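Local structure of putative deoxyribonuclease yjjV (Escherichia coli, 1ZZM) at residues K35-A40 against P129-S134. The protein is a TatD-family metallo-dependent hydrolase that binds two divalent metal ions and probably cleaves ester bonds, perhaps those of DNA. Sequence-based numbering, arbitrary orientation.
Sequences KIIVPA and PVILHS. With ZN (zinc ion), chain C.
His133 ND1 binds a zinc ion at 2.0 Å, two residues beyond Ile131, whose CD1 reaches across the interior of the barrel to Ile37 and Pro39. The zinc has four further ligands: Glu97, His157 and two waters, one 2.0 Å and the other 2.4 Å from the metal. With CG anti to the backbone N (chi1 178°), the His133 ring swings out beside its carbonyl carbon and brings ND1 to the metal; the zinc and a hydrogen bond from NE2 to Asp101 OD2 together restrain its rotation. Histidine suits this place because its two nitrogens can serve metal and carboxylate at once.

Nearer the N-terminal end of strand 130-135 the contact is wholly apolar. Strands 33-39 and 130-135 belong to the TIM barrel but are not neighbours in it, since strands 59-63 and 95-101 intervene, so side chains alone join them. Ile131 extends fully (chi2 179°) and puts CD1 3.8 Å from Ile37 CG2, the two side chains crossing at a slant, methyl to methyl. Beta-branched Ile37 suits a strand and offers this short branch while its longer one turns off. The same Ile131 methyl lies 4.3 Å from CB of Pro39, whose rigid apolar ring also touches Glu97. Ile131 further rests on Ala62, small enough to leave room for it, and on His9, a ligand of the other metal. On the outer face, Val130 and Leu132 pack against helix 109-125.

The segments thus meet only through dispersion and the exclusion of water, while the intervening strands set their spacing, consistent with a buried apolar layer beside the metal ligands His9 and Glu97.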
loop_
_atom_site.group_PDB
_atom_site.type_symbol
_atom_site.label_atom_id
_atom_site.label_comp_id
_atom_site.label_asym_id
_atom_site.label_seq_id
_atom_site.Cartn_x
_atom_site.Cartn_y
_atom_site.Cartn_z
ATOM N N LYS A 35 11.903 6.731 -2.907
ATOM C CA LYS A 35 10.561 7.279 -3.118
ATOM C C LYS A 35 9.628 6.571 -2.150
ATOM O O LYS A 35 9.853 5.412 -1.765
ATOM C CB LYS A 35 10.076 7.053 -4.558
ATOM C CG LYS A 35 10.875 7.881 -5.580
ATOM C CD LYS A 35 10.421 7.678 -6.984
ATOM C CE LYS A 35 11.013 8.768 -7.865
ATOM N NZ LYS A 35 12.488 8.850 -7.718
ATOM N N ILE A 36 8.570 7.265 -1.764
ATOM C CA ILE A 36 7.601 6.707 -0.834
ATOM C C ILE A 36 6.199 7.095 -1.311
ATOM O O ILE A 36 5.970 8.256 -1.647
ATOM C CB ILE A 36 7.838 7.312 0.572
ATOM C CG1 ILE A 36 9.254 6.949 1.036
ATOM C CG2 ILE A 36 6.760 6.806 1.561
ATOM C CD1 ILE A 36 9.653 7.556 2.378
ATOM N N ILE A 37 5.283 6.133 -1.360
ATOM C CA ILE A 37 3.902 6.421 -1.755
ATOM C C ILE A 37 3.091 6.533 -0.459
ATOM O O ILE A 37 3.140 5.607 0.391
ATOM C CB ILE A 37 3.316 5.282 -2.613
ATOM C CG1 ILE A 37 4.082 5.178 -3.943
ATOM C CG2 ILE A 37 1.856 5.543 -2.913
ATOM C CD1 ILE A 37 5.518 4.790 -3.792
ATOM N N VAL A 38 2.378 7.652 -0.325
ATOM C CA VAL A 38 1.586 7.996 0.867
ATOM C C VAL A 38 0.092 7.895 0.587
ATOM O O VAL A 38 -0.481 8.744 -0.088
ATOM C CB VAL A 38 1.881 9.468 1.311
ATOM C CG1 VAL A 38 1.169 9.785 2.620
ATOM C CG2 VAL A 38 3.394 9.688 1.433
ATOM N N PRO A 39 -0.557 6.833 1.079
ATOM C CA PRO A 39 -1.995 6.699 0.834
ATOM C C PRO A 39 -2.799 7.402 1.919
ATOM O O PRO A 39 -2.481 7.277 3.115
ATOM C CB PRO A 39 -2.202 5.193 0.820
ATOM C CG PRO A 39 -1.160 4.669 1.748
ATOM C CD PRO A 39 0.004 5.628 1.715
ATOM N N ALA A 40 -3.831 8.149 1.533
ATOM C CA ALA A 40 -4.621 8.855 2.561
ATOM C C ALA A 40 -5.554 7.881 3.264
ATOM O O ALA A 40 -5.747 6.751 2.798
ATOM C CB ALA A 40 -5.417 9.963 1.945
ATOM N N PRO A 129 -4.896 2.957 -10.544
ATOM C CA PRO A 129 -4.833 1.678 -9.844
ATOM C C PRO A 129 -5.286 1.980 -8.406
ATOM O O PRO A 129 -5.392 3.146 -8.033
ATOM C CB PRO A 129 -3.349 1.313 -9.896
ATOM C CG PRO A 129 -2.657 2.639 -9.823
ATOM C CD PRO A 129 -3.552 3.533 -10.734
ATOM N N VAL A 130 -5.546 0.940 -7.608
ATOM C CA VAL A 130 -5.969 1.119 -6.225
ATOM C C VAL A 130 -4.973 0.491 -5.262
ATOM O O VAL A 130 -4.275 -0.484 -5.593
ATOM C CB VAL A 130 -7.364 0.481 -5.981
ATOM C CG1 VAL A 130 -8.444 1.247 -6.819
ATOM C CG2 VAL A 130 -7.348 -1.005 -6.422
ATOM N N ILE A 131 -4.879 1.077 -4.077
ATOM C CA ILE A 131 -4.021 0.571 -3.000
ATOM C C ILE A 131 -5.042 0.038 -2.015
ATOM O O ILE A 131 -5.853 0.786 -1.439
ATOM C CB ILE A 131 -3.169 1.701 -2.368
ATOM C CG1 ILE A 131 -2.010 2.045 -3.322
ATOM C CG2 ILE A 131 -2.620 1.258 -0.994
ATOM C CD1 ILE A 131 -1.073 3.203 -2.794
ATOM N N LEU A 132 -4.993 -1.268 -1.829
ATOM C CA LEU A 132 -5.966 -1.958 -1.021
ATOM C C LEU A 132 -5.492 -2.508 0.308
ATOM O O LEU A 132 -4.393 -3.065 0.422
ATOM C CB LEU A 132 -6.551 -3.116 -1.844
ATOM C CG LEU A 132 -7.243 -2.768 -3.154
ATOM C CD1 LEU A 132 -7.258 -4.028 -4.065
ATOM C CD2 LEU A 132 -8.668 -2.253 -2.866
ATOM N N HIS A 133 -6.391 -2.361 1.282
ATOM C CA HIS A 133 -6.230 -2.855 2.649
ATOM C C HIS A 133 -7.188 -4.035 2.748
ATOM O O HIS A 133 -8.342 -3.957 2.297
ATOM C CB HIS A 133 -6.680 -1.776 3.643
ATOM C CG HIS A 133 -6.609 -2.192 5.088
ATOM N ND1 HIS A 133 -5.496 -1.994 5.870
ATOM C CD2 HIS A 133 -7.544 -2.734 5.902
ATOM C CE1 HIS A 133 -5.742 -2.386 7.109
ATOM N NE2 HIS A 133 -6.982 -2.844 7.153
ATOM N N SER A 134 -6.719 -5.130 3.336
ATOM C CA SER A 134 -7.565 -6.307 3.489
ATOM C C SER A 134 -7.124 -7.032 4.745
ATOM O O SER A 134 -5.978 -7.467 4.859
ATOM C CB SER A 134 -7.433 -7.247 2.289
ATOM O OG SER A 134 -8.416 -8.303 2.366
HETATM ZN ZN ZN C . -3.710 -1.086 5.494
HETATM O O HOH W 1 -3.118 0.550 6.556
HETATM O O HOH W 2 -2.737 -2.284 7.366
#